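PDB 1TZ7: 4-alpha-glucanotransferase from Aquifex aeolicus, which is an amylomaltase (D-enzyme) of the 4-alpha-glucanotransferase family, with a parallel eight-stranded beta/alpha barrel at its core. Local coordinates for residues E243-A257 / L270-E284. Residues are numbered along the deposited sequence; the frame is centred on the assembly and turned at random.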
loop_
_atom_site.group_PDB
_atom_site.type_symbol
_atom_site.label_atom_id
_atom_site.label_comp_id
_atom_site.label_asym_id
_atom_site.label_seq_id
_atom_site.Cartn_x
_atom_site.Cartn_y
_atom_site.Cartn_z
ATOM N N GLU A 243 12.888 -20.387 4.952
ATOM C CA GLU A 243 12.043 -21.468 5.474
ATOM C C GLU A 243 10.552 -21.070 5.569
ATOM O O GLU A 243 9.682 -21.929 5.641
ATOM C CB GLU A 243 12.554 -21.926 6.852
ATOM C CG GLU A 243 12.187 -20.992 8.010
ATOM C CD GLU A 243 13.052 -19.740 8.059
ATOM O OE1 GLU A 243 12.881 -18.870 7.202
ATOM O OE2 GLU A 243 13.898 -19.635 8.958
ATOM N N LEU A 244 10.279 -19.768 5.564
ATOM C CA LEU A 244 8.899 -19.263 5.628
ATOM C C LEU A 244 8.206 -19.301 4.245
ATOM O O LEU A 244 7.032 -18.936 4.119
ATOM C CB LEU A 244 8.887 -17.825 6.185
ATOM C CG LEU A 244 8.508 -17.642 7.672
ATOM C CD1 LEU A 244 8.993 -18.779 8.536
ATOM C CD2 LEU A 244 9.024 -16.321 8.191
ATOM N N PHE A 245 8.936 -19.746 3.226
ATOM C CA PHE A 245 8.401 -19.842 1.866
ATOM C C PHE A 245 8.645 -21.231 1.289
ATOM O O PHE A 245 9.488 -21.979 1.789
ATOM C CB PHE A 245 9.047 -18.784 0.971
ATOM C CG PHE A 245 8.899 -17.399 1.489
ATOM C CD1 PHE A 245 9.788 -16.898 2.431
ATOM C CD2 PHE A 245 7.860 -16.586 1.055
ATOM C CE1 PHE A 245 9.648 -15.607 2.926
ATOM C CE2 PHE A 245 7.717 -15.296 1.547
ATOM C CZ PHE A 245 8.612 -14.808 2.482
ATOM N N LYS A 246 7.903 -21.576 0.237
ATOM C CA LYS A 246 8.026 -22.894 -0.379
ATOM C C LYS A 246 9.129 -22.882 -1.422
ATOM O O LYS A 246 8.884 -22.636 -2.596
ATOM C CB LYS A 246 6.695 -23.327 -1.002
ATOM C CG LYS A 246 5.623 -23.686 0.033
ATOM C CD LYS A 246 4.476 -24.476 -0.581
ATOM C CE LYS A 246 3.523 -24.988 0.492
ATOM N NZ LYS A 246 2.258 -25.511 -0.083
ATOM N N LEU A 247 10.354 -23.142 -0.968
ATOM C CA LEU A 247 11.517 -23.192 -1.843
ATOM C C LEU A 247 12.127 -24.588 -1.822
ATOM O O LEU A 247 11.893 -25.363 -0.896
ATOM C CB LEU A 247 12.566 -22.166 -1.396
ATOM C CG LEU A 247 12.050 -20.777 -0.997
ATOM C CD1 LEU A 247 13.204 -19.900 -0.510
ATOM C CD2 LEU A 247 11.320 -20.109 -2.157
ATOM N N ASP A 248 12.914 -24.902 -2.847
ATOM C CA ASP A 248 13.602 -26.186 -2.923
ATOM C C ASP A 248 14.992 -26.091 -2.270
ATOM O O ASP A 248 15.278 -25.140 -1.543
ATOM C CB ASP A 248 13.717 -26.647 -4.392
ATOM C CG ASP A 248 14.543 -25.696 -5.244
ATOM O OD1 ASP A 248 14.436 -25.769 -6.487
ATOM O OD2 ASP A 248 15.319 -24.849 -4.764
ATOM N N GLY A 249 15.844 -27.080 -2.534
ATOM C CA GLY A 249 17.166 -27.140 -1.930
ATOM C C GLY A 249 18.055 -25.948 -2.281
ATOM O O GLY A 249 18.896 -25.540 -1.478
ATOM N N ASP A 250 17.866 -25.394 -3.482
ATOM C CA ASP A 250 18.681 -24.263 -3.953
ATOM C C ASP A 250 18.034 -22.897 -3.623
ATOM O O ASP A 250 18.514 -21.854 -4.071
ATOM C CB ASP A 250 18.914 -24.372 -5.467
ATOM C CG ASP A 250 19.546 -25.697 -5.868
ATOM O OD1 ASP A 250 20.636 -26.021 -5.349
ATOM O OD2 ASP A 250 19.024 -26.477 -6.692
ATOM N N LEU A 251 16.948 -22.924 -2.842
ATOM C CA LEU A 251 16.220 -21.698 -2.450
ATOM C C LEU A 251 15.535 -21.000 -3.648
ATOM O O LEU A 251 15.190 -19.815 -3.573
ATOM C CB LEU A 251 17.155 -20.710 -1.729
ATOM C CG LEU A 251 17.963 -21.272 -0.546
ATOM C CD1 LEU A 251 18.816 -20.182 0.076
ATOM C CD2 LEU A 251 17.045 -21.896 0.502
ATOM N N LYS A 252 15.338 -21.740 -4.735
ATOM C CA LYS A 252 14.453 -21.301 -5.815
ATOM C C LYS A 252 13.013 -21.706 -5.491
ATOM O O LYS A 252 12.786 -22.741 -4.873
ATOM C CB LYS A 252 14.885 -21.921 -7.150
ATOM C CG LYS A 252 15.916 -21.101 -7.911
ATOM C CD LYS A 252 16.184 -21.689 -9.298
ATOM C CE LYS A 252 17.450 -21.116 -9.913
ATOM N NZ LYS A 252 17.875 -21.873 -11.124
ATOM N N PRO A 253 12.044 -20.891 -5.911
ATOM C CA PRO A 253 10.635 -21.165 -5.621
ATOM C C PRO A 253 10.192 -22.527 -6.143
ATOM O O PRO A 253 10.439 -22.854 -7.299
ATOM C CB PRO A 253 9.894 -20.035 -6.355
ATOM C CG PRO A 253 10.911 -18.965 -6.537
ATOM C CD PRO A 253 12.216 -19.656 -6.696
ATOM N N LEU A 254 9.559 -23.311 -5.279
ATOM C CA LEU A 254 8.934 -24.565 -5.678
ATOM C C LEU A 254 7.504 -24.301 -6.162
ATOM O O LEU A 254 7.022 -24.952 -7.085
ATOM C CB LEU A 254 8.923 -25.543 -4.492
ATOM C CG LEU A 254 8.792 -27.043 -4.789
ATOM C CD1 LEU A 254 9.904 -27.537 -5.719
ATOM C CD2 LEU A 254 8.801 -27.830 -3.482
ATOM N N PHE A 255 6.833 -23.341 -5.527
ATOM C CA PHE A 255 5.537 -22.856 -6.008
ATOM C C PHE A 255 5.473 -21.327 -5.948
ATOM O O PHE A 255 6.153 -20.700 -5.136
ATOM C CB PHE A 255 4.403 -23.458 -5.179
ATOM C CG PHE A 255 4.297 -24.959 -5.291
ATOM C CD1 PHE A 255 3.569 -25.545 -6.320
ATOM C CD2 PHE A 255 4.922 -25.784 -4.366
ATOM C CE1 PHE A 255 3.469 -26.929 -6.424
ATOM C CE2 PHE A 255 4.825 -27.169 -4.467
ATOM C CZ PHE A 255 4.098 -27.737 -5.497
ATOM N N VAL A 256 4.648 -20.735 -6.812
ATOM C CA VAL A 256 4.492 -19.279 -6.851
ATOM C C VAL A 256 3.017 -18.866 -6.776
ATOM O O VAL A 256 2.117 -19.695 -6.914
ATOM C CB VAL A 256 5.138 -18.661 -8.132
ATOM C CG1 VAL A 256 6.649 -18.765 -8.066
ATOM C CG2 VAL A 256 4.601 -19.330 -9.394
ATOM N N ALA A 257 2.786 -17.577 -6.556
ATOM C CA ALA A 257 1.474 -17.086 -6.168
ATOM C C ALA A 257 0.699 -16.604 -7.381
ATOM O O ALA A 257 1.272 -16.343 -8.437
ATOM C CB ALA A 257 1.614 -15.964 -5.151
ATOM N N LEU A 270 -0.556 -14.433 -12.960
ATOM C CA LEU A 270 0.621 -15.001 -12.326
ATOM C C LEU A 270 1.428 -13.892 -11.651
ATOM O O LEU A 270 2.118 -13.118 -12.317
ATOM C CB LEU A 270 1.480 -15.724 -13.367
ATOM C CG LEU A 270 2.568 -16.651 -12.833
ATOM C CD1 LEU A 270 1.961 -17.847 -12.123
ATOM C CD2 LEU A 270 3.472 -17.104 -13.973
ATOM N N TRP A 271 1.329 -13.817 -10.326
ATOM C CA TRP A 271 1.972 -12.746 -9.565
ATOM C C TRP A 271 3.479 -12.965 -9.455
ATOM O O TRP A 271 4.248 -12.010 -9.413
ATOM C CB TRP A 271 1.362 -12.647 -8.165
ATOM C CG TRP A 271 -0.089 -12.247 -8.158
ATOM C CD1 TRP A 271 -0.788 -11.663 -9.176
ATOM C CD2 TRP A 271 -1.012 -12.400 -7.077
ATOM N NE1 TRP A 271 -2.091 -11.448 -8.795
ATOM C CE2 TRP A 271 -2.254 -11.892 -7.508
ATOM C CE3 TRP A 271 -0.917 -12.921 -5.778
ATOM C CZ2 TRP A 271 -3.386 -11.888 -6.692
ATOM C CZ3 TRP A 271 -2.045 -12.916 -4.973
ATOM C CH2 TRP A 271 -3.260 -12.403 -5.433
ATOM N N GLY A 272 3.891 -14.229 -9.403
ATOM C CA GLY A 272 5.302 -14.573 -9.439
ATOM C C GLY A 272 5.997 -14.454 -8.084
ATOM O O GLY A 272 7.210 -14.629 -7.989
ATOM N N ASN A 273 5.226 -14.156 -7.034
ATOM C CA ASN A 273 5.738 -14.251 -5.663
ATOM C C ASN A 273 5.884 -15.717 -5.271
ATOM O O ASN A 273 5.135 -16.552 -5.736
ATOM C CB ASN A 273 4.786 -13.553 -4.669
ATOM C CG ASN A 273 4.344 -12.168 -5.141
ATOM O OD1 ASN A 273 3.415 -12.040 -5.931
ATOM N ND2 ASN A 273 5.008 -11.127 -4.640
ATOM N N PRO A 274 6.839 -16.025 -4.408
ATOM C CA PRO A 274 6.872 -17.334 -3.759
ATOM C C PRO A 274 5.755 -17.424 -2.727
ATOM O O PRO A 274 5.461 -16.431 -2.081
ATOM C CB PRO A 274 8.243 -17.357 -3.084
ATOM C CG PRO A 274 8.561 -15.926 -2.832
ATOM C CD PRO A 274 7.938 -15.154 -3.958
ATOM N N VAL A 275 5.129 -18.586 -2.598
ATOM C CA VAL A 275 4.047 -18.756 -1.636
ATOM C C VAL A 275 4.611 -19.085 -0.270
ATOM O O VAL A 275 5.747 -19.539 -0.150
ATOM C CB VAL A 275 3.049 -19.867 -2.069
ATOM C CG1 VAL A 275 2.454 -19.547 -3.429
ATOM C CG2 VAL A 275 3.724 -21.239 -2.077
ATOM N N TYR A 276 3.816 -18.845 0.760
ATOM C CA TYR A 276 4.218 -19.138 2.120
ATOM C C TYR A 276 4.170 -20.644 2.376
ATOM O O TYR A 276 3.248 -21.330 1.939
ATOM C CB TYR A 276 3.294 -18.419 3.113
ATOM C CG TYR A 276 3.468 -16.903 3.154
ATOM C CD1 TYR A 276 2.373 -16.057 3.028
ATOM C CD2 TYR A 276 4.727 -16.326 3.331
ATOM C CE1 TYR A 276 2.518 -14.671 3.069
ATOM C CE2 TYR A 276 4.886 -14.941 3.372
ATOM C CZ TYR A 276 3.772 -14.119 3.240
ATOM O OH TYR A 276 3.914 -12.740 3.284
ATOM N N ASN A 277 5.176 -21.151 3.080
ATOM C CA ASN A 277 5.065 -22.430 3.761
ATOM C C ASN A 277 4.382 -22.243 5.116
ATOM O O ASN A 277 5.043 -22.075 6.136
ATOM C CB ASN A 277 6.447 -23.046 3.956
ATOM C CG ASN A 277 6.381 -24.478 4.438
ATOM O OD1 ASN A 277 5.975 -25.367 3.709
ATOM N ND2 ASN A 277 6.782 -24.702 5.668
ATOM N N TRP A 278 3.056 -22.271 5.113
ATOM C CA TRP A 278 2.268 -21.840 6.270
ATOM C C TRP A 278 2.466 -22.747 7.481
ATOM O O TRP A 278 2.304 -22.314 8.621
ATOM C CB TRP A 278 0.786 -21.760 5.909
ATOM C CG TRP A 278 0.397 -20.433 5.337
ATOM C CD1 TRP A 278 0.112 -20.157 4.033
ATOM C CD2 TRP A 278 0.256 -19.202 6.046
ATOM N NE1 TRP A 278 -0.200 -18.827 3.888
ATOM C CE2 TRP A 278 -0.121 -18.217 5.109
ATOM C CE3 TRP A 278 0.406 -18.825 7.385
ATOM C CZ2 TRP A 278 -0.349 -16.885 5.468
ATOM C CZ3 TRP A 278 0.176 -17.493 7.739
ATOM C CH2 TRP A 278 -0.194 -16.549 6.788
ATOM N N GLU A 279 2.821 -23.998 7.237
ATOM C CA GLU A 279 3.054 -24.928 8.328
ATOM C C GLU A 279 4.290 -24.504 9.150
ATOM O O GLU A 279 4.362 -24.764 10.349
ATOM C CB GLU A 279 3.191 -26.370 7.802
ATOM C CG GLU A 279 4.613 -26.877 7.665
ATOM C CD GLU A 279 4.670 -28.308 7.149
ATOM O OE1 GLU A 279 4.022 -28.597 6.117
ATOM O OE2 GLU A 279 5.359 -29.143 7.778
ATOM N N GLU A 280 5.242 -23.834 8.496
ATOM C CA GLU A 280 6.413 -23.281 9.192
ATOM C C GLU A 280 6.067 -22.016 10.000
ATOM O O GLU A 280 6.664 -21.760 11.043
ATOM C CB GLU A 280 7.527 -22.963 8.196
ATOM C CG GLU A 280 8.906 -22.818 8.833
ATOM C CD GLU A 280 9.463 -24.140 9.351
ATOM O OE1 GLU A 280 10.241 -24.113 10.323
ATOM O OE2 GLU A 280 9.121 -25.199 8.786
ATOM N N HIS A 281 5.115 -21.232 9.510
ATOM C CA HIS A 281 4.667 -20.033 10.234
ATOM C C HIS A 281 3.975 -20.418 11.511
ATOM O O HIS A 281 4.220 -19.830 12.549
ATOM C CB HIS A 281 3.767 -19.163 9.336
ATOM C CG HIS A 281 4.437 -18.770 8.077
ATOM N ND1 HIS A 281 5.238 -17.662 7.980
ATOM C CD2 HIS A 281 4.499 -19.382 6.878
ATOM C CE1 HIS A 281 5.741 -17.598 6.759
ATOM N NE2 HIS A 281 5.306 -18.629 6.076
ATOM N N GLU A 282 3.126 -21.432 11.433
ATOM C CA GLU A 282 2.433 -21.945 12.602
ATOM C C GLU A 282 3.428 -22.563 13.590
ATOM O O GLU A 282 3.242 -22.483 14.799
ATOM C CB GLU A 282 1.383 -22.984 12.181
ATOM C CG GLU A 282 0.296 -23.226 13.221
ATOM C CD GLU A 282 -0.960 -23.850 12.628
ATOM O OE1 GLU A 282 -1.920 -24.079 13.387
ATOM O OE2 GLU A 282 -0.985 -24.112 11.405
ATOM N N LYS A 283 4.488 -23.167 13.056
ATOM C CA LYS A 283 5.522 -23.789 13.884
ATOM C C LYS A 283 6.310 -22.746 14.700
ATOM O O LYS A 283 6.712 -23.014 15.837
ATOM C CB LYS A 283 6.483 -24.594 13.011
ATOM C CG LYS A 283 7.504 -25.402 13.793
ATOM C CD LYS A 283 8.410 -26.206 12.861
ATOM C CE LYS A 283 9.590 -26.811 13.615
ATOM N NZ LYS A 283 10.752 -27.063 12.725
ATOM N N GLU A 284 6.525 -21.564 14.114
ATOM C CA GLU A 284 7.227 -20.471 14.806
ATOM C C GLU A 284 6.240 -19.472 15.444
ATOM O O GLU A 284 6.592 -18.318 15.699
ATOM C CB GLU A 284 8.189 -19.734 13.836
ATOM C CG GLU A 284 7.537 -19.213 12.556
ATOM C CD GLU A 284 7.924 -17.768 12.235
ATOM O OE1 GLU A 284 7.009 -16.937 12.047
ATOM O OE2 GLU A 284 9.145 -17.468 12.169
#
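K246 and V275 meet through backbone and side chain. K246 N donates to V275 O at 3.0 Å, at 158° at the hydrogen. The K246 side chain then runs past the valine. CB and CG both pack on V275 CG2, and K246 CD comes closest to V275 CG2, at 3.6 Å. K246 CE has moved on to Y276 O, 3.9 Å away. Beyond CG the chain is extended, which carries NZ out of this contact to a salt bridge with E316 and a hydrogen bond with Y314 OH.

On the helix side, L244 O takes two donors. H281 NE2 lies in the carbonyl plane on a lone pair. N277 N comes from above that plane, 3.1 Å from L244 O. The F245 and Y276 side chains run side by side and point the same way; their rings meet obliquely, planes 36° apart.

At the other end A257 N donates to N273 O at 2.7 Å, and W271 N to A257 O at 3.2 Å. V256 and P274 form the next, non-hydrogen-bonded pair, and beyond it V275 N reaches F255 O in a weak bond. Strands 255-259 and 269-274 form an antiparallel beta hairpin; the second runs on through V275-N277, N277 being the N-cap, into helix 278-283.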